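Local coordinates for C alpha-dehydrogenase (Sphingobium sp. SYK-6, PDB 4YAC), which acts as an NADH-binding short-chain dehydrogenase of the lignin beta-aryl ether cleavage pathway, probably oxidising the Calpha alcohol of its substrate, at residues 33-38 and 59-64; 140-145 and 183-188. All blocks are in the same frame, centred on the assembly; numbering follows the deposited sequence.

From the N terminus, the chain lays down strand 8-12 and helix 17-28 before reaching strand 33-38. Contact 1 forms when the chain returns through helix 41-51 to strand 57-62, closing a loop of 20 residues at one outer edge of the parallel sheet. Strand 87-90 and helix 105-133 follow, and contact 2 then closes a longer loop of 37 residues: strand 137-142 leads through helix 155-174 into strand 180-185. The two contacts are in series, neither nested nor crossed. The centres of contact 1 and contact 2 are about 20 Å apart. Both belong to the same Rossmann sheet, where strands 8-12 and 87-90 separate them. Contact 1 thus belongs to the first three-strand half and contact 2 to the second.

Contact 1 (33-38 and 59-64); sequences KVVIAD and HPVRLD. With NAI (1,4-dihydronicotinamide adenine dinucleotide), chain B.
V35, A37 and V61 pack on one face of two parallel strands, 33-38 and 59-62, which helix 41-51 joins into a beta-alpha-beta unit of the Rossmann fold. Here the packing is tight. V61 CG1 lies 3.7 Å from V35 CG1 and equally close to A37 CB, because a chi1 of 58° tucks that methyl between the backbone N and the carbonyl carbon. Small branched or one-carbon side chains suit a face that helix 68-81 covers, and L63 CD2 extends the patch over A37 CB. H59 stands at its far end with its ring edge toward V35 CG1, and its NE2 bonds to E77.

Burial differs between the strands. V35, I36 and A37 of strand 33-38 are buried, I36 against helices 17-28 and 41-51, whereas H59, P60 and V61 of the outer strand are partly exposed. P60 CB lies 4.2 Å from I36 CG1. R62 faces solvent; its NH1 returns to the carbonyl of I39. A backbone ladder runs from H59 N to V34 O (2.9 Å) as far as L63 N to D38 O.

At the C-terminal ends of the strands sits the cofactor. D38 accepts the NADH ribose hydroxyls, O2B on OD1 at 2.8 Å and O3B on OD2 at 2.6 Å, while R40 N and G15 N hold the carboxylate in place. Putting an alanine here would probably leave both hydroxyls and these two amides without their acceptor. An acid at this position commonly favours NAD over NADP in such folds. D64 OD1, also bonded to T66 OG1, receives the adenine amino N6A at 3.1 Å.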
ATOM      1  N   LYS A  33      26.508  13.462 -11.351  1.00 29.33           N
ATOM      2  CA  LYS A  33      27.429  12.642 -10.580  1.00 31.61           C
ATOM      3  C   LYS A  33      26.590  11.586  -9.893  1.00 29.94           C
ATOM      4  O   LYS A  33      25.739  11.913  -9.068  1.00 31.28           O
ATOM      5  CB  LYS A  33      28.203  13.475  -9.563  1.00 31.96           C
ATOM      6  CG  LYS A  33      29.007  14.614 -10.185  1.00 36.15           C
ATOM      7  CD  LYS A  33      29.575  15.533  -9.121  1.00 37.13           C
ATOM      8  CE  LYS A  33      30.351  16.688  -9.739  1.00 48.45           C
ATOM      9  NZ  LYS A  33      30.879  17.624  -8.704  1.00 70.19           N
ATOM     10  N   VAL A  34      26.810  10.323 -10.245  1.00 27.74           N
ATOM     11  CA  VAL A  34      25.932   9.251  -9.797  1.00 27.16           C
ATOM     12  C   VAL A  34      26.614   8.277  -8.852  1.00 29.67           C
ATOM     13  O   VAL A  34      27.666   7.723  -9.167  1.00 30.29           O
ATOM     14  CB  VAL A  34      25.384   8.454 -10.989  1.00 27.91           C
ATOM     15  CG1 VAL A  34      24.413   7.366 -10.503  1.00 28.66           C
ATOM     16  CG2 VAL A  34      24.694   9.379 -11.977  1.00 30.64           C
ATOM     17  N   VAL A  35      25.995   8.069  -7.693  1.00 30.92           N
ATOM     18  CA  VAL A  35      26.385   6.995  -6.792  1.00 26.11           C
ATOM     19  C   VAL A  35      25.459   5.815  -7.032  1.00 28.17           C
ATOM     20  O   VAL A  35      24.246   5.962  -6.925  1.00 26.53           O
ATOM     21  CB  VAL A  35      26.306   7.419  -5.310  1.00 28.33           C
ATOM     22  CG1 VAL A  35      26.693   6.260  -4.391  1.00 29.04           C
ATOM     23  CG2 VAL A  35      27.202   8.627  -5.052  1.00 27.10           C
ATOM     24  N   ILE A  36      26.019   4.657  -7.373  1.00 26.54           N
ATOM     25  CA  ILE A  36      25.215   3.445  -7.480  1.00 22.21           C
ATOM     26  C   ILE A  36      25.430   2.630  -6.219  1.00 29.59           C
ATOM     27  O   ILE A  36      26.565   2.337  -5.844  1.00 24.33           O
ATOM     28  CB  ILE A  36      25.544   2.612  -8.746  1.00 26.32           C
ATOM     29  CG1 ILE A  36      27.045   2.318  -8.872  1.00 28.23           C
ATOM     30  CG2 ILE A  36      25.055   3.353  -9.980  1.00 28.20           C
ATOM     31  CD1 ILE A  36      27.385   1.380 -10.021  1.00 28.20           C
ATOM     32  N   ALA A  37      24.323   2.306  -5.557  1.00 26.54           N
ATOM     33  CA  ALA A  37      24.339   1.589  -4.293  1.00 27.65           C
ATOM     34  C   ALA A  37      23.681   0.235  -4.476  1.00 23.60           C
ATOM     35  O   ALA A  37      22.534   0.156  -4.899  1.00 28.37           O
ATOM     36  CB  ALA A  37      23.625   2.384  -3.219  1.00 29.87           C
ATOM     37  N   ASP A  38      24.413  -0.824  -4.160  1.00 27.11           N
ATOM     38  CA  ASP A  38      23.950  -2.181  -4.418  1.00 25.86           C
ATOM     39  C   ASP A  38      24.511  -3.140  -3.380  1.00 29.09           C
ATOM     40  O   ASP A  38      25.617  -2.951  -2.893  1.00 24.79           O
ATOM     41  CB  ASP A  38      24.371  -2.617  -5.821  1.00 25.44           C
ATOM     42  CG  ASP A  38      23.485  -3.700  -6.384  1.00 32.20           C
ATOM     43  OD1 ASP A  38      23.653  -4.877  -5.997  1.00 31.89           O
ATOM     44  OD2 ASP A  38      22.624  -3.369  -7.223  1.00 26.73           O
ATOM     45  N   HIS A  59      30.359   6.629  -8.789  1.00 30.05           N
ATOM     46  CA  HIS A  59      30.981   6.083  -7.594  1.00 30.15           C
ATOM     47  C   HIS A  59      30.150   4.916  -7.059  1.00 29.83           C
ATOM     48  O   HIS A  59      28.988   5.104  -6.721  1.00 28.37           O
ATOM     49  CB  HIS A  59      31.115   7.146  -6.508  1.00 30.08           C
ATOM     50  CG  HIS A  59      31.710   6.621  -5.241  1.00 31.70           C
ATOM     51  ND1 HIS A  59      33.052   6.337  -5.113  1.00 38.97           N
ATOM     52  CD2 HIS A  59      31.139   6.288  -4.058  1.00 39.52           C
ATOM     53  CE1 HIS A  59      33.287   5.872  -3.898  1.00 44.17           C
ATOM     54  NE2 HIS A  59      32.144   5.835  -3.238  1.00 39.39           N
ATOM     55  N   PRO A  60      30.742   3.715  -6.977  1.00 29.45           N
ATOM     56  CA  PRO A  60      30.029   2.561  -6.420  1.00 28.57           C
ATOM     57  C   PRO A  60      30.127   2.500  -4.900  1.00 30.48           C
ATOM     58  O   PRO A  60      31.153   2.887  -4.338  1.00 32.61           O
ATOM     59  CB  PRO A  60      30.754   1.379  -7.053  1.00 31.21           C
ATOM     60  CG  PRO A  60      32.160   1.851  -7.154  1.00 29.93           C
ATOM     61  CD  PRO A  60      32.089   3.337  -7.446  1.00 34.78           C
ATOM     62  N   VAL A  61      29.068   2.030  -4.247  1.00 29.38           N
ATOM     63  CA  VAL A  61      29.125   1.739  -2.823  1.00 27.01           C
ATOM     64  C   VAL A  61      28.326   0.478  -2.549  1.00 26.44           C
ATOM     65  O   VAL A  61      27.161   0.380  -2.937  1.00 25.97           O
ATOM     66  CB  VAL A  61      28.587   2.906  -1.966  1.00 31.62           C
ATOM     67  CG1 VAL A  61      27.146   3.262  -2.334  1.00 42.01           C
ATOM     68  CG2 VAL A  61      28.702   2.575  -0.481  1.00 32.37           C
ATOM     69  N   ARG A  62      28.946  -0.498  -1.896  1.00 28.64           N
ATOM     70  CA  ARG A  62      28.221  -1.716  -1.560  1.00 26.71           C
ATOM     71  C   ARG A  62      27.392  -1.476  -0.309  1.00 33.93           C
ATOM     72  O   ARG A  62      27.928  -1.149   0.752  1.00 32.07           O
ATOM     73  CB  ARG A  62      29.159  -2.903  -1.353  1.00 32.24           C
ATOM     74  CG  ARG A  62      28.429  -4.233  -1.447  1.00 30.13           C
ATOM     75  CD  ARG A  62      29.188  -5.354  -0.765  1.00 34.40           C
ATOM     76  NE  ARG A  62      29.132  -5.248   0.689  1.00 54.55           N
ATOM     77  CZ  ARG A  62      28.067  -5.557   1.422  1.00 67.44           C
ATOM     78  NH1 ARG A  62      26.952  -5.986   0.840  1.00 45.82           N
ATOM     79  NH2 ARG A  62      28.110  -5.432   2.741  1.00 76.69           N
ATOM     80  N   LEU A  63      26.081  -1.646  -0.446  1.00 26.22           N
ATOM     81  CA  LEU A  63      25.130  -1.302   0.602  1.00 25.70           C
ATOM     82  C   LEU A  63      23.930  -2.236   0.603  1.00 21.64           C
ATOM     83  O   LEU A  63      23.308  -2.452  -0.434  1.00 24.46           O
ATOM     84  CB  LEU A  63      24.645   0.140   0.423  1.00 28.66           C
ATOM     85  CG  LEU A  63      23.454   0.568   1.284  1.00 25.21           C
ATOM     86  CD1 LEU A  63      23.821   0.565   2.759  1.00 26.07           C
ATOM     87  CD2 LEU A  63      22.946   1.932   0.854  1.00 28.43           C
ATOM     88  N   ASP A  64      23.627  -2.782   1.781  1.00 23.92           N
ATOM     89  CA  ASP A  64      22.354  -3.439   2.056  1.00 24.32           C
ATOM     90  C   ASP A  64      21.382  -2.370   2.551  1.00 21.37           C
ATOM     91  O   ASP A  64      21.555  -1.825   3.637  1.00 24.79           O
ATOM     92  CB  ASP A  64      22.532  -4.550   3.100  1.00 26.44           C
ATOM     93  CG  ASP A  64      21.246  -5.319   3.380  1.00 28.94           C
ATOM     94  OD1 ASP A  64      20.166  -4.903   2.909  1.00 26.03           O
ATOM     95  OD2 ASP A  64      21.317  -6.341   4.095  1.00 27.47           O
TER
HETATM   96  PA  NAI B 500      17.647  -6.957 -10.832  1.00 39.03           P
HETATM   97  O1A NAI B 500      17.959  -8.299 -10.216  1.00 47.11           O
HETATM   98  O2A NAI B 500      18.148  -6.941 -12.287  1.00 43.31           O
HETATM   99  O5B NAI B 500      18.356  -5.817 -10.014  1.00 32.17           O
HETATM  100  C5B NAI B 500      18.109  -5.698  -8.651  1.00 32.74           C
HETATM  101  C4B NAI B 500      19.283  -5.111  -7.989  1.00 28.54           C
HETATM  102  O4B NAI B 500      18.889  -4.706  -6.635  1.00 25.14           O
HETATM  103  C3B NAI B 500      20.366  -6.079  -7.865  1.00 28.76           C
HETATM  104  O3B NAI B 500      21.603  -5.509  -8.273  1.00 29.11           O
HETATM  105  C2B NAI B 500      20.396  -6.448  -6.473  1.00 24.80           C
HETATM  106  O2B NAI B 500      21.718  -6.842  -6.056  1.00 28.23           O
HETATM  107  C1B NAI B 500      19.942  -5.259  -5.782  1.00 24.03           C
HETATM  108  N9A NAI B 500      19.465  -5.517  -4.451  1.00 24.62           N
HETATM  109  C8A NAI B 500      18.625  -6.500  -4.022  1.00 23.47           C
HETATM  110  N7A NAI B 500      18.437  -6.404  -2.695  1.00 24.07           N
HETATM  111  C5A NAI B 500      19.157  -5.340  -2.221  1.00 26.42           C
HETATM  112  C6A NAI B 500      19.368  -4.742  -0.983  1.00 23.59           C
HETATM  113  N6A NAI B 500      18.757  -5.240   0.209  1.00 23.58           N
HETATM  114  N1A NAI B 500      20.184  -3.655  -0.890  1.00 24.13           N
HETATM  115  C2A NAI B 500      20.798  -3.141  -1.973  1.00 21.82           C
HETATM  116  N3A NAI B 500      20.615  -3.685  -3.188  1.00 24.60           N
HETATM  117  C4A NAI B 500      19.816  -4.772  -3.342  1.00 23.64           C
HETATM  118  O3  NAI B 500      16.124  -6.692 -10.785  1.00 40.23           O
HETATM  119  PN  NAI B 500      15.388  -5.758 -11.860  1.00 48.21           P
HETATM  120  O1N NAI B 500      15.492  -6.395 -13.237  1.00 56.63           O
HETATM  121  O2N NAI B 500      13.847  -5.601 -11.450  1.00 58.12           O
HETATM  122  O5D NAI B 500      16.052  -4.358 -11.888  1.00 50.43           O

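Contact 2 (140-145 and 183-188); sequences LITASM and SLLCPG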
ATOM      1  N   LEU A 140      12.609   9.924  -6.266  1.00 28.27           N
ATOM      2  CA  LEU A 140      11.953   8.939  -7.116  1.00 24.43           C
ATOM      3  C   LEU A 140      11.757   7.663  -6.336  1.00 21.91           C
ATOM      4  O   LEU A 140      12.676   7.182  -5.672  1.00 24.11           O
ATOM      5  CB  LEU A 140      12.776   8.652  -8.376  1.00 25.93           C
ATOM      6  CG  LEU A 140      12.358   7.436  -9.220  1.00 38.86           C
ATOM      7  CD1 LEU A 140      11.060   7.702  -9.971  1.00 42.93           C
ATOM      8  CD2 LEU A 140      13.471   7.033 -10.179  1.00 45.94           C
ATOM      9  N   ILE A 141      10.544   7.128  -6.417  1.00 27.48           N
ATOM     10  CA  ILE A 141      10.244   5.800  -5.915  1.00 26.39           C
ATOM     11  C   ILE A 141       9.806   4.961  -7.103  1.00 25.94           C
ATOM     12  O   ILE A 141       8.894   5.344  -7.841  1.00 28.77           O
ATOM     13  CB  ILE A 141       9.151   5.825  -4.826  1.00 23.87           C
ATOM     14  CG1 ILE A 141       9.725   6.401  -3.532  1.00 25.16           C
ATOM     15  CG2 ILE A 141       8.611   4.415  -4.558  1.00 24.55           C
ATOM     16  CD1 ILE A 141       8.677   6.737  -2.483  1.00 28.19           C
ATOM     17  N   THR A 142      10.488   3.835  -7.303  1.00 29.12           N
ATOM     18  CA  THR A 142      10.110   2.879  -8.338  1.00 26.68           C
ATOM     19  C   THR A 142       9.292   1.773  -7.705  1.00 27.48           C
ATOM     20  O   THR A 142       9.818   0.943  -6.964  1.00 30.41           O
ATOM     21  CB  THR A 142      11.337   2.278  -9.048  1.00 28.22           C
ATOM     22  OG1 THR A 142      12.157   3.337  -9.565  1.00 27.83           O
ATOM     23  CG2 THR A 142      10.915   1.362 -10.192  1.00 29.21           C
ATOM     24  N   ALA A 143       7.997   1.786  -7.987  1.00 34.83           N
ATOM     25  CA  ALA A 143       7.094   0.756  -7.502  1.00 32.93           C
ATOM     26  C   ALA A 143       6.863  -0.258  -8.618  1.00 28.56           C
ATOM     27  O   ALA A 143       7.793  -0.949  -9.020  1.00 34.74           O
ATOM     28  CB  ALA A 143       5.788   1.371  -7.030  1.00 27.65           C
ATOM     29  N   SER A 144       5.639  -0.317  -9.134  1.00 26.56           N
ATOM     30  CA  SER A 144       5.241  -1.330 -10.099  1.00 29.39           C
ATOM     31  C   SER A 144       3.772  -1.120 -10.431  1.00 25.69           C
ATOM     32  O   SER A 144       3.054  -0.468  -9.673  1.00 29.44           O
ATOM     33  CB  SER A 144       5.478  -2.736  -9.530  1.00 33.81           C
ATOM     34  OG  SER A 144       4.790  -3.723 -10.268  1.00 37.83           O
ATOM     35  N   MET A 145       3.309  -1.672 -11.549  1.00 31.15           N
ATOM     36  CA  MET A 145       1.879  -1.655 -11.825  1.00 32.36           C
ATOM     37  C   MET A 145       1.142  -2.557 -10.836  1.00 30.79           C
ATOM     38  O   MET A 145      -0.084  -2.516 -10.747  1.00 31.76           O
ATOM     39  CB  MET A 145       1.594  -2.084 -13.265  1.00 59.96           C
ATOM     40  CG  MET A 145       1.829  -0.985 -14.293  1.00 60.70           C
ATOM     41  SD  MET A 145       0.882   0.522 -13.972  1.00 42.23           S
ATOM     42  CE  MET A 145      -0.799  -0.103 -13.942  1.00 46.99           C
ATOM     43  N   SER A 183       8.490  11.728  -7.710  1.00 29.24           N
ATOM     44  CA  SER A 183       8.032  10.927  -8.839  1.00 32.49           C
ATOM     45  C   SER A 183       7.806   9.483  -8.422  1.00 28.58           C
ATOM     46  O   SER A 183       8.576   8.918  -7.643  1.00 27.13           O
ATOM     47  CB  SER A 183       9.038  10.971  -9.989  1.00 29.35           C
ATOM     48  OG  SER A 183       9.156  12.284 -10.517  1.00 29.54           O
ATOM     49  N   LEU A 184       6.736   8.901  -8.957  1.00 29.37           N
ATOM     50  CA  LEU A 184       6.412   7.501  -8.741  1.00 30.56           C
ATOM     51  C   LEU A 184       6.372   6.774 -10.078  1.00 27.73           C
ATOM     52  O   LEU A 184       5.456   6.970 -10.878  1.00 29.89           O
ATOM     53  CB  LEU A 184       5.070   7.361  -8.013  1.00 28.28           C
ATOM     54  CG  LEU A 184       4.566   5.941  -7.762  1.00 32.85           C
ATOM     55  CD1 LEU A 184       5.505   5.182  -6.833  1.00 31.02           C
ATOM     56  CD2 LEU A 184       3.164   6.002  -7.183  1.00 30.42           C
ATOM     57  N   LEU A 185       7.385   5.946 -10.313  1.00 29.23           N
ATOM     58  CA  LEU A 185       7.468   5.128 -11.517  1.00 26.99           C
ATOM     59  C   LEU A 185       6.866   3.753 -11.260  1.00 28.90           C
ATOM     60  O   LEU A 185       7.220   3.096 -10.284  1.00 28.20           O
ATOM     61  CB  LEU A 185       8.923   4.984 -11.968  1.00 33.24           C
ATOM     62  CG  LEU A 185       9.195   4.015 -13.122  1.00 32.93           C
ATOM     63  CD1 LEU A 185       8.566   4.510 -14.421  1.00 36.49           C
ATOM     64  CD2 LEU A 185      10.690   3.796 -13.284  1.00 26.96           C
ATOM     65  N   CYS A 186       5.968   3.327 -12.143  1.00 44.74           N
ATOM     66  CA  CYS A 186       5.322   2.023 -12.033  1.00 41.56           C
ATOM     67  C   CYS A 186       5.542   1.200 -13.295  1.00 35.37           C
ATOM     68  O   CYS A 186       4.698   1.204 -14.192  1.00 37.10           O
ATOM     69  CB  CYS A 186       3.824   2.182 -11.776  1.00 34.37           C
ATOM     70  SG  CYS A 186       3.427   2.953 -10.193  1.00 33.53           S
ATOM     71  N   PRO A 187       6.679   0.491 -13.372  1.00 31.67           N
ATOM     72  CA  PRO A 187       6.939  -0.374 -14.527  1.00 37.92           C
ATOM     73  C   PRO A 187       5.940  -1.519 -14.620  1.00 47.88           C
ATOM     74  O   PRO A 187       5.344  -1.889 -13.608  1.00 48.93           O
ATOM     75  CB  PRO A 187       8.349  -0.914 -14.258  1.00 37.71           C
ATOM     76  CG  PRO A 187       8.944   0.014 -13.247  1.00 39.37           C
ATOM     77  CD  PRO A 187       7.799   0.477 -12.415  1.00 31.21           C
ATOM     78  N   GLY A 188       5.753  -2.065 -15.817  1.00 64.75           N
ATOM     79  CA  GLY A 188       4.989  -3.286 -15.972  1.00 84.20           C
ATOM     80  C   GLY A 188       5.858  -4.452 -15.552  1.00118.11           C
ATOM     81  O   GLY A 188       5.967  -4.760 -14.366  1.00128.35           O
TER
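L185 O takes the N-H of A143 at 2.8 Å, with the donor almost in line with the carbonyl bond (C=O...N 176°), while T142 CA adds a CA-H...O contact to the same oxygen. I141 N to S183 O and L185 N to I141 O continue the parallel pairing of this beta-alpha-beta unit. On one face T142 and L185 lie side by side: chi1 of -55° puts OG1 next to the backbone N, where it bonds to T91 OG1, and sends methyl CG2 to within 3.9 Å of both L185 CD2 and P187 CG. On the other face L184 CD1 rests 3.9 Å from I141 CG2 and 3.8 Å from A143 CB; I141 and L184 both pack on A168 of helix 155-174.

M145 N reaches P187 O at 2.9 Å, which carries the pairing past the strand ends. C186 SG fits beside S144 O, while the buried S144 N and C186 O lack any modelled partner. S144 OG bonds to S146 N; its side chain packs on Y157 and K161, consistent with the Ser and Tyr-x-x-x-Lys motif of short-chain dehydrogenases. With A143 and M145 N-H groups bonded on either side, the chain's path through S144 is probably fixed.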